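Local coordinates for protein naphthalene dioxygenase small subunit (Rhodococcus sp., PDB 2B1X) that is the small, beta subunit of a Rieske non-heme iron oxygenase, an enzyme complex that dihydroxylates naphthalene, and probably has a mainly structural part in it, at residues Thr16-Leu19 with Tyr20-Glu24; Ala23-Asp27 with Ala28-Arg32; Asp72-Glu75 with Met76-Leu79. All blocks are in the same frame, centred on the assembly; numbering follows the deposited sequence.

Interaction 1 of 3, residues Thr16-Leu19 with Tyr20-Glu24; sequences TEWL and YMEAE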
loop_
_atom_site.group_PDB
_atom_site.type_symbol
_atom_site.label_atom_id
_atom_site.label_comp_id
_atom_site.label_asym_id
_atom_site.label_seq_id
_atom_site.Cartn_x
_atom_site.Cartn_y
_atom_site.Cartn_z
ATOM N N THR B 16 28.559 15.418 -12.639
ATOM C CA THR B 16 27.186 15.567 -12.171
ATOM C C THR B 16 26.255 15.773 -13.370
ATOM O O THR B 16 25.260 15.071 -13.493
ATOM C CB THR B 16 27.094 16.677 -11.120
ATOM O OG1 THR B 16 27.940 16.323 -10.013
ATOM C CG2 THR B 16 25.682 16.742 -10.503
ATOM N N GLU B 17 26.639 16.666 -14.290
ATOM C CA GLU B 17 25.851 16.915 -15.489
ATOM C C GLU B 17 25.755 15.655 -16.340
ATOM O O GLU B 17 24.713 15.381 -16.924
ATOM C CB GLU B 17 26.375 18.127 -16.277
ATOM C CG GLU B 17 26.014 19.441 -15.557
ATOM C CD GLU B 17 26.358 20.725 -16.311
ATOM O OE1 GLU B 17 27.246 20.718 -17.212
ATOM O OE2 GLU B 17 25.741 21.774 -15.970
ATOM N N TRP B 18 26.837 14.880 -16.394
ATOM C CA TRP B 18 26.837 13.633 -17.154
ATOM C C TRP B 18 25.805 12.658 -16.547
ATOM O O TRP B 18 25.021 12.033 -17.264
ATOM C CB TRP B 18 28.248 13.041 -17.182
ATOM C CG TRP B 18 28.416 11.866 -18.109
ATOM C CD1 TRP B 18 28.934 11.888 -19.389
ATOM C CD2 TRP B 18 28.090 10.501 -17.829
ATOM N NE1 TRP B 18 28.940 10.614 -19.908
ATOM C CE2 TRP B 18 28.427 9.746 -18.974
ATOM C CE3 TRP B 18 27.547 9.831 -16.718
ATOM C CZ2 TRP B 18 28.241 8.354 -19.041
ATOM C CZ3 TRP B 18 27.347 8.454 -16.786
ATOM C CH2 TRP B 18 27.699 7.730 -17.945
ATOM N N LEU B 19 25.774 12.561 -15.226
ATOM C CA LEU B 19 24.828 11.658 -14.571
ATOM C C LEU B 19 23.385 12.057 -14.837
ATOM O O LEU B 19 22.506 11.198 -15.021
ATOM C CB LEU B 19 25.075 11.618 -13.056
ATOM C CG LEU B 19 26.294 10.875 -12.535
ATOM C CD1 LEU B 19 26.388 11.031 -11.051
ATOM C CD2 LEU B 19 26.179 9.395 -12.902
ATOM N N TYR B 20 23.125 13.361 -14.856
ATOM C CA TYR B 20 21.752 13.817 -15.055
ATOM C C TYR B 20 21.348 13.613 -16.511
ATOM O O TYR B 20 20.201 13.307 -16.788
ATOM C CB TYR B 20 21.571 15.278 -14.631
ATOM C CG TYR B 20 21.805 15.572 -13.171
ATOM C CD1 TYR B 20 22.014 16.878 -12.753
ATOM C CD2 TYR B 20 21.740 14.565 -12.181
ATOM C CE1 TYR B 20 22.201 17.199 -11.429
ATOM C CE2 TYR B 20 21.919 14.883 -10.803
ATOM C CZ TYR B 20 22.152 16.205 -10.450
ATOM O OH TYR B 20 22.345 16.601 -9.128
ATOM N N MET B 21 22.291 13.778 -17.431
ATOM C CA MET B 21 22.055 13.498 -18.857
ATOM C C MET B 21 21.785 12.003 -19.093
ATOM O O MET B 21 20.954 11.624 -19.918
ATOM C CB MET B 21 23.263 13.970 -19.669
ATOM C CG MET B 21 23.286 13.568 -21.175
ATOM S SD MET B 21 23.883 11.857 -21.455
ATOM C CE MET B 21 25.664 11.976 -21.032
ATOM N N GLU B 22 22.496 11.159 -18.356
ATOM C CA GLU B 22 22.351 9.727 -18.491
ATOM C C GLU B 22 20.958 9.312 -18.043
ATOM O O GLU B 22 20.276 8.582 -18.752
ATOM C CB GLU B 22 23.394 8.994 -17.643
ATOM C CG GLU B 22 23.456 7.498 -17.941
ATOM C CD GLU B 22 23.705 6.627 -16.711
ATOM O OE1 GLU B 22 24.129 7.153 -15.656
ATOM O OE2 GLU B 22 23.514 5.391 -16.806
ATOM N N ALA B 23 20.567 9.778 -16.855
ATOM C CA ALA B 23 19.229 9.538 -16.305
ATOM C C ALA B 23 18.106 10.041 -17.236
ATOM O O ALA B 23 17.089 9.371 -17.427
ATOM C CB ALA B 23 19.101 10.191 -14.920
ATOM N N GLU B 24 18.284 11.233 -17.784
ATOM C CA GLU B 24 17.339 11.797 -18.743
ATOM C C GLU B 24 17.108 10.917 -19.954
ATOM O O GLU B 24 15.959 10.726 -20.369
ATOM C CB GLU B 24 17.782 13.198 -19.199
ATOM C CG GLU B 24 16.822 13.864 -20.176
ATOM C CD GLU B 24 17.359 15.159 -20.740
ATOM O OE1 GLU B 24 17.640 16.084 -19.959
ATOM O OE2 GLU B 24 17.515 15.261 -21.978
HETATM O O HOH W 1 22.513 8.672 -13.910
#
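Met-21 reaches back to Trp-18, one turn earlier in the helix, because its CG stands anti to the backbone N (chi1 171°) and the chain then bends at both later torsions, laying the terminal methyl over the indole. CE sits 3.8 Å from the centroid of the five-membered ring, a CH-pi contact over the face, while SD hangs above the same face at 5.4 Å from that centroid, a more distant Met-aromatic approach. The benzo part of the indole meets another residue: CZ3 of Trp-18 comes within 3.7 Å of Glu-22 OE1, with the carboxylate plane turned 39° from the ring. That carboxylate is buried, and both oxygens have partners: a water donates to Glu-22 OE1 and to Leu-19 O, 2.8 Å from each, while OE2 accepts a hydrogen bond from Trp-34 NE1 and forms a salt bridge with Arg-154, so the group is probably ionised.

Tyr-20 lies alongside Thr-16, both side chains pointing the same way. Methyl CG2 of Thr-16 touches CZ of the Tyr-20 ring at 3.6 Å, and the carbonyl O of Thr-16 stands 3.5 Å above the ring plane, offset toward the rim. A serine in place of this tyrosine would probably take away the ring that lies against the Thr-16 methyl and open a gap beside Val-102 of the second subunit. Of the four i to i+4 backbone bonds between the segments, Ala-23 N to Leu-19 O is the straightest (172°).

Helix 10-27 rests on a curved mixed sheet, consistent with the NTF2-like fold of the beta subunit family: Leu-19 packs on Val-102 of strand 94-106 and on residues of strands 132-145 and 148-158, and Trp-18 touches Leu-142 and Met-151.

Interaction 2 of 3, residues Ala23-Asp27 with Ala28-Arg32; sequences AELLD and AGKYR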
loop_
_atom_site.group_PDB
_atom_site.type_symbol
_atom_site.label_atom_id
_atom_site.label_comp_id
_atom_site.label_asym_id
_atom_site.label_seq_id
_atom_site.Cartn_x
_atom_site.Cartn_y
_atom_site.Cartn_z
ATOM N N ALA B 23 20.567 9.778 -16.855
ATOM C CA ALA B 23 19.229 9.538 -16.305
ATOM C C ALA B 23 18.106 10.041 -17.236
ATOM O O ALA B 23 17.089 9.371 -17.427
ATOM C CB ALA B 23 19.101 10.191 -14.920
ATOM N N GLU B 24 18.284 11.233 -17.784
ATOM C CA GLU B 24 17.339 11.797 -18.743
ATOM C C GLU B 24 17.108 10.917 -19.954
ATOM O O GLU B 24 15.959 10.726 -20.369
ATOM C CB GLU B 24 17.782 13.198 -19.199
ATOM C CG GLU B 24 16.822 13.864 -20.176
ATOM C CD GLU B 24 17.359 15.159 -20.740
ATOM O OE1 GLU B 24 17.640 16.084 -19.959
ATOM O OE2 GLU B 24 17.515 15.261 -21.978
ATOM N N LEU B 25 18.192 10.411 -20.545
ATOM C CA LEU B 25 18.094 9.479 -21.668
ATOM C C LEU B 25 17.291 8.247 -21.252
ATOM O O LEU B 25 16.364 7.853 -21.961
ATOM C CB LEU B 25 19.492 9.056 -22.159
ATOM C CG LEU B 25 20.419 10.020 -22.922
ATOM C CD1 LEU B 25 21.684 9.287 -23.408
ATOM C CD2 LEU B 25 19.724 10.656 -24.147
ATOM N N LEU B 26 17.627 7.653 -20.106
ATOM C CA LEU B 26 16.904 6.455 -19.648
ATOM C C LEU B 26 15.413 6.760 -19.453
ATOM O O LEU B 26 14.552 5.996 -19.889
ATOM C CB LEU B 26 17.482 5.917 -18.315
ATOM C CG LEU B 26 18.554 4.795 -18.288
ATOM C CD1 LEU B 26 18.904 4.210 -19.643
ATOM C CD2 LEU B 26 19.829 5.230 -17.580
ATOM N N ASP B 27 15.110 7.886 -18.827
ATOM C CA ASP B 27 13.703 8.212 -18.573
ATOM C C ASP B 27 12.946 8.594 -19.859
ATOM O O ASP B 27 11.739 8.682 -19.853
ATOM C CB ASP B 27 13.563 9.291 -17.487
ATOM C CG ASP B 27 14.152 8.850 -16.138
ATOM O OD1 ASP B 27 14.191 7.617 -15.873
ATOM O OD2 ASP B 27 14.612 9.666 -15.300
ATOM N N ALA B 28 13.654 8.827 -20.953
ATOM C CA ALA B 28 12.987 9.144 -22.215
ATOM C C ALA B 28 12.959 7.916 -23.118
ATOM O O ALA B 28 12.455 7.982 -24.260
ATOM C CB ALA B 28 13.654 10.302 -22.897
ATOM N N GLY B 29 13.481 6.799 -22.606
ATOM C CA GLY B 29 13.502 5.551 -23.342
ATOM C C GLY B 29 14.463 5.603 -24.504
ATOM O O GLY B 29 14.284 4.874 -25.487
ATOM N N LYS B 30 15.475 6.476 -24.412
ATOM C CA LYS B 30 16.498 6.580 -25.464
ATOM C C LYS B 30 17.627 5.584 -25.242
ATOM O O LYS B 30 18.755 5.974 -24.946
ATOM C CB LYS B 30 17.050 8.014 -25.551
ATOM C CG LYS B 30 15.988 9.009 -25.982
ATOM C CD LYS B 30 16.482 10.427 -26.071
ATOM C CE LYS B 30 15.364 11.325 -26.600
ATOM N NZ LYS B 30 15.716 12.783 -26.500
ATOM N N TYR B 31 17.313 4.301 -25.382
ATOM C CA TYR B 31 18.267 3.232 -25.065
ATOM C C TYR B 31 19.516 3.158 -25.980
ATOM O O TYR B 31 20.632 2.890 -25.517
ATOM C CB TYR B 31 17.527 1.901 -25.034
ATOM C CG TYR B 31 16.503 1.842 -23.899
ATOM C CD1 TYR B 31 15.128 1.895 -24.162
ATOM C CD2 TYR B 31 16.917 1.759 -22.574
ATOM C CE1 TYR B 31 14.168 1.842 -23.108
ATOM C CE2 TYR B 31 15.999 1.707 -21.526
ATOM C CZ TYR B 31 14.621 1.748 -21.797
ATOM O OH TYR B 31 13.718 1.702 -20.748
ATOM N N ARG B 32 19.310 3.436 -27.263
ATOM C CA ARG B 32 20.378 3.391 -28.256
ATOM C C ARG B 32 21.402 4.485 -27.947
ATOM O O ARG B 32 22.610 4.236 -27.941
ATOM C CB ARG B 32 19.781 3.536 -29.662
ATOM C CG ARG B 32 20.791 3.545 -30.826
ATOM C CD ARG B 32 21.787 2.406 -30.807
ATOM N NE ARG B 32 21.171 1.085 -30.910
ATOM C CZ ARG B 32 21.857 -0.061 -30.906
ATOM N NH1 ARG B 32 23.190 -0.046 -30.823
ATOM N NH2 ARG B 32 21.220 -1.221 -30.999
#
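Leu-25 O takes two backbone bonds as the helix runs out, from Ala-28 N and from Lys-30 N at 2.9 Å, the donors arriving from opposite faces of its carbonyl plane. Gly-29 N bonds to Leu-26 O at 3.0 Å from well above that carbonyl's plane, and Gly-29 has positive phi (70°). Lys-30 follows at the centre of an inverse gamma turn and stands at the N-cap position of helix 31-35.

Among the side chains, Leu-25 CD2 packs against the aliphatic part of Lys-30, 3.8 Å from its CD, the two chains crossing at about a right angle. Beyond CG the lysine is fully extended, which carries NZ away to 5.5 Å from Glu-24 OE2, too far for a salt bridge. Glu-24 pairs instead with Arg-103 of the second subunit. On the inner side, Leu-26 CD1 meets Tyr-31 CE2 loosely at 4.3 Å, and Asp-27 turns its carboxylate to His-97 of strand 94-106.

The 6→1 bond from Lys-30 N to Leu-25 O, the 5→2 bond from Gly-29 N to Leu-26 O nested inside it, and the positive-phi glycine make a Schellman motif, which here ends helix 10-27 and turns the chain into helix 31-35.

Interaction 3 of 3, residues Asp72-Glu75 with Met76-Leu79; sequences DSME and MRVL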
loop_
_atom_site.group_PDB
_atom_site.type_symbol
_atom_site.label_atom_id
_atom_site.label_comp_id
_atom_site.label_asym_id
_atom_site.label_seq_id
_atom_site.Cartn_x
_atom_site.Cartn_y
_atom_site.Cartn_z
ATOM N N ASP B 72 28.461 -6.733 -24.709
ATOM C CA ASP B 72 27.682 -7.556 -25.631
ATOM C C ASP B 72 26.251 -7.847 -25.080
ATOM O O ASP B 72 25.271 -7.826 -25.818
ATOM C CB ASP B 72 28.409 -8.867 -25.915
ATOM C CG ASP B 72 29.651 -8.702 -26.803
ATOM O OD1 ASP B 72 29.899 -7.609 -27.375
ATOM O OD2 ASP B 72 30.446 -9.652 -26.990
ATOM N N SER B 73 26.136 -8.121 -23.789
ATOM C CA SER B 73 24.826 -8.485 -23.248
ATOM C C SER B 73 23.949 -7.259 -23.057
ATOM O O SER B 73 22.737 -7.330 -23.200
ATOM C CB SER B 73 24.962 -9.275 -21.944
ATOM O OG SER B 73 25.537 -8.485 -20.935
ATOM N N MET B 74 24.566 -6.133 -22.723
ATOM C CA MET B 74 23.857 -4.859 -22.661
ATOM C C MET B 74 23.343 -4.461 -24.049
ATOM O O MET B 74 22.250 -3.909 -24.170
ATOM C CB MET B 74 24.781 -3.778 -22.098
ATOM C CG MET B 74 24.111 -2.526 -21.584
ATOM S SD MET B 74 22.646 -2.844 -20.479
ATOM C CE MET B 74 23.418 -3.115 -18.940
ATOM N N GLU B 75 24.128 -4.741 -25.094
ATOM C CA GLU B 75 23.687 -4.493 -26.463
ATOM C C GLU B 75 22.438 -5.308 -26.804
ATOM O O GLU B 75 21.454 -4.767 -27.340
ATOM C CB GLU B 75 24.817 -4.789 -27.470
ATOM C CG GLU B 75 24.426 -4.521 -28.915
ATOM C CD GLU B 75 25.581 -4.681 -29.876
ATOM O OE1 GLU B 75 26.405 -5.611 -29.674
ATOM O OE2 GLU B 75 25.679 -3.882 -30.829
ATOM N N MET B 76 22.498 -6.602 -26.498
ATOM C CA MET B 76 21.351 -7.493 -26.640
ATOM C C MET B 76 20.089 -6.945 -25.944
ATOM O O MET B 76 19.006 -6.965 -26.513
ATOM C CB MET B 76 21.674 -8.869 -26.058
ATOM C CG MET B 76 20.647 -9.942 -26.413
ATOM S SD MET B 76 20.159 -10.900 -25.001
ATOM C CE MET B 76 19.037 -9.800 -24.254
ATOM N N ARG B 77 20.269 -6.425 -24.736
ATOM C CA ARG B 77 19.174 -5.856 -23.929
ATOM C C ARG B 77 18.526 -4.713 -24.712
ATOM O O ARG B 77 17.300 -4.638 -24.788
ATOM C CB ARG B 77 19.718 -5.379 -22.562
ATOM C CG ARG B 77 18.703 -5.183 -21.447
ATOM C CD ARG B 77 19.343 -4.932 -20.048
ATOM N NE ARG B 77 20.156 -6.069 -19.578
ATOM C CZ ARG B 77 19.655 -7.212 -19.075
ATOM N NH1 ARG B 77 18.342 -7.380 -18.933
ATOM N NH2 ARG B 77 20.472 -8.197 -18.702
ATOM N N VAL B 78 19.352 -3.865 -25.338
ATOM C CA VAL B 78 18.863 -2.717 -26.101
ATOM C C VAL B 78 18.269 -3.194 -27.429
ATOM O O VAL B 78 17.205 -2.743 -27.852
ATOM C CB VAL B 78 19.969 -1.645 -26.316
ATOM C CG1 VAL B 78 19.523 -0.544 -27.296
ATOM C CG2 VAL B 78 20.417 -1.040 -24.973
ATOM N N LEU B 79 18.936 -4.123 -28.083
ATOM C CA LEU B 79 18.403 -4.664 -29.331
ATOM C C LEU B 79 17.009 -5.245 -29.071
ATOM O O LEU B 79 16.130 -5.085 -29.877
ATOM C CB LEU B 79 19.332 -5.720 -29.929
ATOM C CG LEU B 79 20.583 -5.162 -30.611
ATOM C CD1 LEU B 79 21.669 -6.267 -30.750
ATOM C CD2 LEU B 79 20.220 -4.546 -31.981
#
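Met-74 and Arg-77 meet through the thioether: SD of Met-74 lies 3.9 Å from CD of Arg-77, at the edge of the guanidinium and near its plane. Met-74 starts with CG anti to the backbone N (chi1 -162°), then bends twice, which brings the sulfur beside CD and NE of the arginine, whose chain it crosses obliquely. Arg-77 is bent at chi3 (-62°), and its NE forms a salt bridge with Asp-69, while NH1 bonds to the backbone O of Ser-365 of the large subunit. Asp-69 also accepts from Ser-73 OG, so a single carboxylate holds both side chains.

On another side, Glu-75 and Leu-79 run side by side in the same direction, with CG of the glutamate 3.7 Å from CD1 of the leucine, an aliphatic contact without the carboxylate. In the backbone, Leu-79 N bonds to Glu-75 O at 2.7 Å, almost straight (167°).

Within the helix the side chains meet through apolar and thioether contacts, while the polar ends of Ser-73 and Arg-77 find their partners beyond these two segments. Buried Arg-77, linked to Asp-69 and the large subunit, is likely to stay charged and tie this helix to the interface.

In the fold
Interactions 1 and 2 share Ala-23 and Glu-24 on helix 10-27, the first along its middle and the second at its end; interaction 3 belongs to helix 71-81. Interaction 3 is the most buried and faces the large subunit, whereas the other two are partly buried and border the second copy of this protein. Interaction 2 is the most exposed, and backbone capping dominates it; interaction 1 relies on aromatic contacts and a water, and interaction 3 on sulfur and aliphatic packing, with Arg-77 linked to Asp-69 and the large subunit. Interactions 1 and 3 stay about 9 Å apart at their nearest atoms. Interaction 2 joins interaction 3 through Tyr-31 and Arg-32, which pack on Val-78 and Leu-79.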